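Local coordinates for probable acetyltransferases (Chromobacterium violaceum, PDB 3PZJ), which probably transfers acetyl groups as a GNAT-family enzyme, perhaps to protein N-termini that begin with serine or alanine, at residues A[39-44]-A[138-143]; A[91-96]-A[105-110]. All blocks are in the same frame, centred on the assembly; numbering follows the deposited sequence.

Contact 1 (A[39-44]-A[138-143])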
ATOM      1  N   VAL A  39      11.695 -23.447 -16.023  1.00 36.95           N
ATOM      2  CA  VAL A  39      10.308 -23.036 -15.799  1.00 36.08           C
ATOM      3  C   VAL A  39       9.936 -22.030 -16.836  1.00 36.22           C
ATOM      4  O   VAL A  39      10.782 -21.270 -17.354  1.00 36.40           O
ATOM      5  CB  VAL A  39      10.177 -22.342 -14.412  1.00 35.56           C
ATOM      6  CG1 VAL A  39       8.977 -21.466 -14.378  1.00 36.05           C
ATOM      7  CG2 VAL A  39      10.160 -23.387 -13.301  1.00 36.60           C
ATOM      8  N   SER A  40       8.649 -21.985 -17.107  1.00 35.28           N
ATOM      9  CA  SER A  40       8.072 -20.862 -17.802  1.00 35.16           C
ATOM     10  C   SER A  40       6.861 -20.408 -16.974  1.00 31.76           C
ATOM     11  O   SER A  40       6.101 -21.239 -16.417  1.00 31.91           O
ATOM     12  CB  SER A  40       7.674 -21.286 -19.222  1.00 37.18           C
ATOM     13  OG  SER A  40       6.271 -21.379 -19.322  1.00 42.47           O
ATOM     14  N   LEU A  41       6.678 -19.106 -16.937  1.00 31.45           N
ATOM     15  CA  LEU A  41       5.526 -18.452 -16.267  1.00 30.48           C
ATOM     16  C   LEU A  41       4.562 -17.976 -17.365  1.00 29.79           C
ATOM     17  O   LEU A  41       4.941 -17.131 -18.227  1.00 28.69           O
ATOM     18  CB  LEU A  41       6.031 -17.244 -15.516  1.00 30.38           C
ATOM     19  CG  LEU A  41       6.510 -17.441 -14.083  1.00 34.00           C
ATOM     20  CD1 LEU A  41       6.739 -18.874 -13.610  1.00 30.45           C
ATOM     21  CD2 LEU A  41       7.635 -16.497 -13.699  1.00 30.26           C
ATOM     22  N   GLN A  42       3.397 -18.595 -17.403  1.00 27.90           N
ATOM     23  CA  GLN A  42       2.452 -18.282 -18.422  1.00 29.87           C
ATOM     24  C   GLN A  42       1.423 -17.347 -17.872  1.00 28.09           C
ATOM     25  O   GLN A  42       0.869 -17.614 -16.808  1.00 29.33           O
ATOM     26  CB  GLN A  42       1.732 -19.557 -18.935  1.00 30.00           C
ATOM     27  CG  GLN A  42       2.652 -20.626 -19.456  1.00 36.17           C
ATOM     28  CD  GLN A  42       3.160 -20.400 -20.865  1.00 43.50           C
ATOM     29  OE1 GLN A  42       2.562 -19.651 -21.652  1.00 52.13           O
ATOM     30  NE2 GLN A  42       4.281 -21.091 -21.225  1.00 48.22           N
ATOM     31  N   PRO A  43       1.080 -16.316 -18.622  1.00 28.58           N
ATOM     32  CA  PRO A  43       0.019 -15.440 -18.183  1.00 28.38           C
ATOM     33  C   PRO A  43      -1.228 -16.180 -17.853  1.00 27.56           C
ATOM     34  O   PRO A  43      -1.725 -16.982 -18.668  1.00 23.44           O
ATOM     35  CB  PRO A  43      -0.169 -14.506 -19.348  1.00 29.19           C
ATOM     36  CG  PRO A  43       1.184 -14.534 -20.087  1.00 31.17           C
ATOM     37  CD  PRO A  43       1.697 -15.873 -19.896  1.00 30.78           C
ATOM     38  N   LEU A  44      -1.809 -15.882 -16.697  1.00 27.04           N
ATOM     39  CA  LEU A  44      -2.840 -16.729 -16.223  1.00 28.39           C
ATOM     40  C   LEU A  44      -4.084 -16.381 -17.039  1.00 30.65           C
ATOM     41  O   LEU A  44      -4.382 -15.230 -17.308  1.00 30.15           O
ATOM     42  CB  LEU A  44      -3.033 -16.582 -14.679  1.00 28.90           C
ATOM     43  CG  LEU A  44      -4.003 -17.603 -14.081  1.00 30.21           C
ATOM     44  CD1 LEU A  44      -3.563 -18.074 -12.670  1.00 31.86           C
ATOM     45  CD2 LEU A  44      -5.263 -16.916 -14.049  1.00 32.15           C
ATOM     46  N   THR A 138      12.143 -21.790  -6.791  1.00 26.86           N
ATOM     47  CA  THR A 138      13.116 -20.723  -6.705  1.00 26.10           C
ATOM     48  C   THR A 138      13.256 -20.014  -8.043  1.00 25.59           C
ATOM     49  O   THR A 138      13.268 -18.790  -8.101  1.00 25.18           O
ATOM     50  CB  THR A 138      14.480 -21.272  -6.195  1.00 28.72           C
ATOM     51  OG1 THR A 138      14.199 -21.979  -4.969  1.00 29.18           O
ATOM     52  CG2 THR A 138      15.425 -20.114  -5.893  1.00 29.86           C
ATOM     53  N   GLU A 139      13.295 -20.763  -9.142  1.00 25.62           N
ATOM     54  CA  GLU A 139      13.352 -20.115 -10.421  1.00 25.82           C
ATOM     55  C   GLU A 139      12.115 -19.286 -10.714  1.00 25.53           C
ATOM     56  O   GLU A 139      12.253 -18.177 -11.259  1.00 25.28           O
ATOM     57  CB  GLU A 139      13.572 -21.151 -11.537  1.00 28.04           C
ATOM     58  CG  GLU A 139      13.808 -20.423 -12.854  1.00 27.75           C
ATOM     59  CD  GLU A 139      14.368 -21.307 -13.969  1.00 36.00           C
ATOM     60  OE1 GLU A 139      14.277 -22.545 -13.866  1.00 40.90           O
ATOM     61  OE2 GLU A 139      14.884 -20.730 -14.964  1.00 39.66           O
ATOM     62  N   ALA A 140      10.921 -19.777 -10.321  1.00 23.68           N
ATOM     63  CA  ALA A 140       9.695 -19.011 -10.572  1.00 24.90           C
ATOM     64  C   ALA A 140       9.807 -17.594  -9.927  1.00 23.14           C
ATOM     65  O   ALA A 140       9.536 -16.557 -10.532  1.00 22.61           O
ATOM     66  CB  ALA A 140       8.496 -19.773 -10.025  1.00 24.40           C
ATOM     67  N   VAL A 141      10.221 -17.562  -8.683  1.00 23.45           N
ATOM     68  CA  VAL A 141      10.326 -16.292  -8.005  1.00 21.97           C
ATOM     69  C   VAL A 141      11.473 -15.404  -8.621  1.00 23.20           C
ATOM     70  O   VAL A 141      11.306 -14.201  -8.891  1.00 23.39           O
ATOM     71  CB  VAL A 141      10.509 -16.487  -6.506  1.00 21.06           C
ATOM     72  CG1 VAL A 141      10.804 -15.142  -5.883  1.00 22.14           C
ATOM     73  CG2 VAL A 141       9.248 -17.015  -5.869  1.00 20.89           C
ATOM     74  N   PHE A 142      12.633 -16.002  -8.832  1.00 24.87           N
ATOM     75  CA  PHE A 142      13.744 -15.301  -9.498  1.00 24.20           C
ATOM     76  C   PHE A 142      13.312 -14.696 -10.826  1.00 23.59           C
ATOM     77  O   PHE A 142      13.678 -13.556 -11.097  1.00 23.07           O
ATOM     78  CB  PHE A 142      14.821 -16.315  -9.775  1.00 27.27           C
ATOM     79  CG  PHE A 142      15.964 -15.795 -10.561  1.00 32.56           C
ATOM     80  CD1 PHE A 142      17.049 -15.267  -9.928  1.00 38.43           C
ATOM     81  CD2 PHE A 142      16.013 -15.977 -11.948  1.00 38.94           C
ATOM     82  CE1 PHE A 142      18.160 -14.831 -10.666  1.00 38.56           C
ATOM     83  CE2 PHE A 142      17.095 -15.549 -12.672  1.00 40.55           C
ATOM     84  CZ  PHE A 142      18.169 -14.978 -12.026  1.00 42.47           C
ATOM     85  N   LEU A 143      12.504 -15.399 -11.617  1.00 23.92           N
ATOM     86  CA  LEU A 143      12.013 -14.837 -12.920  1.00 24.06           C
ATOM     87  C   LEU A 143      11.089 -13.596 -12.759  1.00 24.07           C
ATOM     88  O   LEU A 143      11.202 -12.636 -13.556  1.00 23.24           O
ATOM     89  CB  LEU A 143      11.325 -15.885 -13.739  1.00 25.07           C
ATOM     90  CG  LEU A 143      12.179 -16.950 -14.341  1.00 26.13           C
ATOM     91  CD1 LEU A 143      11.302 -18.140 -14.908  1.00 29.94           C
ATOM     92  CD2 LEU A 143      13.067 -16.317 -15.443  1.00 30.49           C
TER
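Leu41 sends its two methyl carbons to different parts of the helix: CD1 rests against Ala140 CB at 4.1 Å, while CD2 lies 3.7 Å from Leu143 CB and equally close to the carbonyl oxygen of Ala140. CG stands anti to the carbonyl carbon and beside the backbone N (chi1 -88°), with chi2 turned to 13°, an angle that does not match a usual staggered leucine shape. Beside this pair, Val39 adds its CG1 methyl, which comes within 4.1 Å of Leu143 CD1. Leu143 thus meets the strand twice, through CB at Leu41 and through CD1 at Val39, and each time the side chains run slantwise past each other. These four residues are buried and form the tight part of the contact. Strand 39-43 and helix 138-143 run at 54° to each other, their axes 8.5 Å apart at the closest. As expected of a strand, alternate residues, Val39 and Leu41, face the helix, and Ser40 points away. Leu136 and Leu144 of the same helix extend the apolar layer.

The looser side belongs to Glu139, which is partly exposed. Its CG is anti to the backbone N, and the extended chain carries the carboxylate past Val39 to the residues just before the strand. There OE1 accepts a hydrogen bond from Ala38 N and OE2 one from Glu37 N, and these two bonds fix the rotation of the group. The chemistry implies a mainly hydrophobic junction in which helix 135-150 packs on the mixed sheet of the GNAT fold, with Leu41 also reaching Tyr94 and Val96 of the neighbouring strand 92-98, bordered by one carboxylate that binds the backbone leading into the strand.

Contact 2 (A[91-96]-A[105-110]). With NA (sodium ion), chain C.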
ATOM      1  N   THR A  91      -2.818  -5.885 -10.610  1.00 24.29           N
ATOM      2  CA  THR A  91      -2.460  -7.285 -10.325  1.00 25.05           C
ATOM      3  C   THR A  91      -2.302  -8.086 -11.651  1.00 26.60           C
ATOM      4  O   THR A  91      -3.101  -7.916 -12.629  1.00 28.01           O
ATOM      5  CB  THR A  91      -3.547  -7.918  -9.428  1.00 25.46           C
ATOM      6  OG1 THR A  91      -3.577  -7.226  -8.179  1.00 22.83           O
ATOM      7  CG2 THR A  91      -3.222  -9.337  -9.155  1.00 24.94           C
ATOM      8  N   ALA A  92      -1.248  -8.906 -11.728  1.00 23.58           N
ATOM      9  CA  ALA A  92      -1.054  -9.800 -12.878  1.00 24.86           C
ATOM     10  C   ALA A  92      -0.570 -11.125 -12.347  1.00 24.19           C
ATOM     11  O   ALA A  92       0.344 -11.139 -11.524  1.00 24.95           O
ATOM     12  CB  ALA A  92      -0.018  -9.225 -13.853  1.00 25.10           C
ATOM     13  N   LEU A  93      -1.177 -12.213 -12.776  1.00 22.65           N
ATOM     14  CA  LEU A  93      -0.790 -13.531 -12.277  1.00 23.96           C
ATOM     15  C   LEU A  93      -0.305 -14.415 -13.405  1.00 22.56           C
ATOM     16  O   LEU A  93      -0.651 -14.171 -14.576  1.00 23.08           O
ATOM     17  CB  LEU A  93      -1.957 -14.246 -11.637  1.00 24.94           C
ATOM     18  CG  LEU A  93      -2.583 -13.628 -10.358  1.00 26.61           C
ATOM     19  CD1 LEU A  93      -3.814 -14.492  -9.940  1.00 27.71           C
ATOM     20  CD2 LEU A  93      -1.564 -13.516  -9.252  1.00 26.33           C
ATOM     21  N   TYR A  94       0.517 -15.386 -13.036  1.00 22.57           N
ATOM     22  CA  TYR A  94       1.173 -16.310 -13.969  1.00 22.49           C
ATOM     23  C   TYR A  94       1.071 -17.697 -13.378  1.00 23.69           C
ATOM     24  O   TYR A  94       1.082 -17.879 -12.148  1.00 23.31           O
ATOM     25  CB  TYR A  94       2.636 -15.959 -14.141  1.00 23.61           C
ATOM     26  CG  TYR A  94       2.822 -14.551 -14.690  1.00 24.52           C
ATOM     27  CD1 TYR A  94       2.975 -14.320 -16.066  1.00 28.33           C
ATOM     28  CD2 TYR A  94       2.795 -13.462 -13.847  1.00 20.91           C
ATOM     29  CE1 TYR A  94       3.127 -13.023 -16.550  1.00 28.73           C
ATOM     30  CE2 TYR A  94       2.963 -12.170 -14.320  1.00 24.78           C
ATOM     31  CZ  TYR A  94       3.037 -11.960 -15.675  1.00 30.38           C
ATOM     32  OH  TYR A  94       3.171 -10.709 -16.184  1.00 33.83           O
ATOM     33  N   VAL A  95       0.976 -18.677 -14.276  1.00 24.07           N
ATOM     34  CA  VAL A  95       0.968 -20.058 -13.952  1.00 24.65           C
ATOM     35  C   VAL A  95       2.418 -20.652 -14.132  1.00 26.85           C
ATOM     36  O   VAL A  95       3.107 -20.420 -15.121  1.00 27.77           O
ATOM     37  CB  VAL A  95      -0.014 -20.824 -14.841  1.00 25.75           C
ATOM     38  CG1 VAL A  95       0.094 -22.289 -14.511  1.00 26.71           C
ATOM     39  CG2 VAL A  95      -1.445 -20.332 -14.588  1.00 25.69           C
ATOM     40  N   VAL A  96       2.854 -21.398 -13.121  1.00 27.03           N
ATOM     41  CA  VAL A  96       4.171 -21.992 -13.112  1.00 26.64           C
ATOM     42  C   VAL A  96       4.039 -23.343 -13.822  1.00 29.19           C
ATOM     43  O   VAL A  96       3.286 -24.189 -13.365  1.00 30.48           O
ATOM     44  CB  VAL A  96       4.638 -22.188 -11.698  1.00 26.31           C
ATOM     45  CG1 VAL A  96       6.043 -22.881 -11.713  1.00 28.30           C
ATOM     46  CG2 VAL A  96       4.753 -20.739 -11.004  1.00 25.13           C
ATOM     47  N   LEU A 105       1.715 -26.132 -12.299  1.00 33.80           N
ATOM     48  CA  LEU A 105       2.251 -26.606 -11.007  1.00 33.05           C
ATOM     49  C   LEU A 105       2.013 -25.647  -9.821  1.00 31.43           C
ATOM     50  O   LEU A 105       2.273 -25.973  -8.676  1.00 30.35           O
ATOM     51  CB  LEU A 105       3.741 -26.778 -11.115  1.00 33.59           C
ATOM     52  CG  LEU A 105       4.203 -27.723 -12.200  1.00 39.22           C
ATOM     53  CD1 LEU A 105       5.741 -27.559 -12.258  1.00 38.11           C
ATOM     54  CD2 LEU A 105       3.722 -29.122 -11.819  1.00 39.65           C
ATOM     55  N   GLY A 106       1.496 -24.468 -10.124  1.00 29.02           N
ATOM     56  CA  GLY A 106       0.988 -23.502  -9.108  1.00 27.70           C
ATOM     57  C   GLY A 106       0.908 -22.160  -9.789  1.00 25.75           C
ATOM     58  O   GLY A 106       1.049 -22.086 -11.015  1.00 26.38           O
ATOM     59  N   PHE A 107       0.722 -21.119  -9.002  1.00 25.16           N
ATOM     60  CA  PHE A 107       0.678 -19.779  -9.518  1.00 24.21           C
ATOM     61  C   PHE A 107       1.271 -18.757  -8.590  1.00 23.39           C
ATOM     62  O   PHE A 107       1.519 -19.038  -7.474  1.00 23.76           O
ATOM     63  CB  PHE A 107      -0.718 -19.372  -9.970  1.00 23.51           C
ATOM     64  CG  PHE A 107      -1.723 -19.241  -8.866  1.00 20.74           C
ATOM     65  CD1 PHE A 107      -2.076 -18.022  -8.405  1.00 22.07           C
ATOM     66  CD2 PHE A 107      -2.332 -20.336  -8.332  1.00 22.30           C
ATOM     67  CE1 PHE A 107      -2.988 -17.903  -7.447  1.00 24.65           C
ATOM     68  CE2 PHE A 107      -3.242 -20.218  -7.367  1.00 21.68           C
ATOM     69  CZ  PHE A 107      -3.567 -19.012  -6.918  1.00 24.51           C
ATOM     70  N   LEU A 108       1.529 -17.582  -9.147  1.00 23.80           N
ATOM     71  CA  LEU A 108       2.056 -16.421  -8.453  1.00 22.56           C
ATOM     72  C   LEU A 108       2.040 -15.201  -9.363  1.00 21.35           C
ATOM     73  O   LEU A 108       1.737 -15.306 -10.477  1.00 21.70           O
ATOM     74  CB  LEU A 108       3.457 -16.678  -7.928  1.00 22.87           C
ATOM     75  CG  LEU A 108       4.605 -16.460  -8.857  1.00 28.72           C
ATOM     76  CD1 LEU A 108       5.901 -16.356  -8.099  1.00 27.14           C
ATOM     77  CD2 LEU A 108       4.655 -17.473  -9.890  1.00 29.74           C
ATOM     78  N   GLY A 109       2.310 -14.033  -8.836  1.00 20.54           N
ATOM     79  CA  GLY A 109       2.331 -12.853  -9.655  1.00 20.08           C
ATOM     80  C   GLY A 109       2.705 -11.574  -8.959  1.00 20.63           C
ATOM     81  O   GLY A 109       3.342 -11.622  -7.958  1.00 22.26           O
ATOM     82  N   TYR A 110       2.291 -10.453  -9.526  1.00 20.70           N
ATOM     83  CA  TYR A 110       2.525  -9.150  -8.980  1.00 20.73           C
ATOM     84  C   TYR A 110       1.196  -8.606  -8.453  1.00 21.02           C
ATOM     85  O   TYR A 110       0.096  -8.856  -9.014  1.00 21.62           O
ATOM     86  CB  TYR A 110       3.031  -8.244 -10.082  1.00 21.27           C
ATOM     87  CG  TYR A 110       4.329  -8.672 -10.778  1.00 19.81           C
ATOM     88  CD1 TYR A 110       5.514  -8.790 -10.079  1.00 23.29           C
ATOM     89  CD2 TYR A 110       4.369  -8.884 -12.165  1.00 23.84           C
ATOM     90  CE1 TYR A 110       6.707  -9.083 -10.738  1.00 22.00           C
ATOM     91  CE2 TYR A 110       5.575  -9.218 -12.820  1.00 22.81           C
ATOM     92  CZ  TYR A 110       6.707  -9.320 -12.084  1.00 21.05           C
ATOM     93  OH  TYR A 110       7.861  -9.589 -12.730  1.00 24.05           O
TER
HETATM   94 NA    NA C 301      -4.939  -7.370 -13.777  1.00 26.42          NA
HETATM   95  O   HOH W   1      -3.850  -8.702 -15.498  1.00 33.15           O
HETATM   96  O   HOH W   2      -5.399  -5.881 -15.509  1.00 42.79           O
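Ala92 and Tyr110, like Tyr94 and Leu108, form hydrogen-bonded antiparallel pairs between strands 92-96 and 106-110, with axes 4.5 Å apart and directions 150° from each other. Each pair exchanges two bonds; that from Tyr94 N to Leu108 O measures 2.8 Å. Toward the turn, Val96 N donates to Gly106 O, and Leu105 N returns a bond of 2.7 Å to Val96 O. Between the first two pairs, Leu93 and Gly109 bring their CA atoms to 4.1 Å, a close approach at a residue without a side chain.

The side chains divide between the two faces of the sheet. On one, Val96 CG2 presses against Leu108 CD2 at 3.5 Å, tighter than usual for two methyls; Leu108 brings CD2 there with its CG held between its own backbone N and carbonyl carbon (chi1 85°). The Tyr94 ring turns its edge to Leu108 O, which lies in the ring plane, and its CE2 comes 4.2 Å from Tyr110 CD2. Both phenols are held beyond the hairpin, Tyr94 OH by Pro30 O and Tyr110 OH by Leu144 O of helix 135-150. On the other face, Leu93 CD1 meets Phe107 CD1 at 4.2 Å, next to helix 75-87.

Just before the first strand, Thr91 O binds the sodium ion at 2.2 Å, joined by two waters and the carbonyl oxygens of Val86 and Gln88. The chemistry implies a hairpin held in register by its backbone, with apolar groups toward helices on both faces and a carbonyl-bound cation at one end.

In the fold
From the N terminus, after the short strand 34-35, the chain lays down strand 39-43, passes through helices 46-58 and 75-87, and then makes the hairpin of contact 2, which closes a loop of eight intervening residues, the first two still in strand 92-98. Strand 119-127 follows, and only with helix 135-150 does contact 1 close its own loop of 93 residues, which encloses contact 2 whole. The centres of the two contacts are about 8 Å apart. They meet directly, because strands 39-43 and 92-98 are antiparallel neighbours: Gln42 O and Val95 N are 2.7 Å apart, a probable hydrogen bond. Together they tie the N-terminal half of the GNAT sheet to helix 135-150.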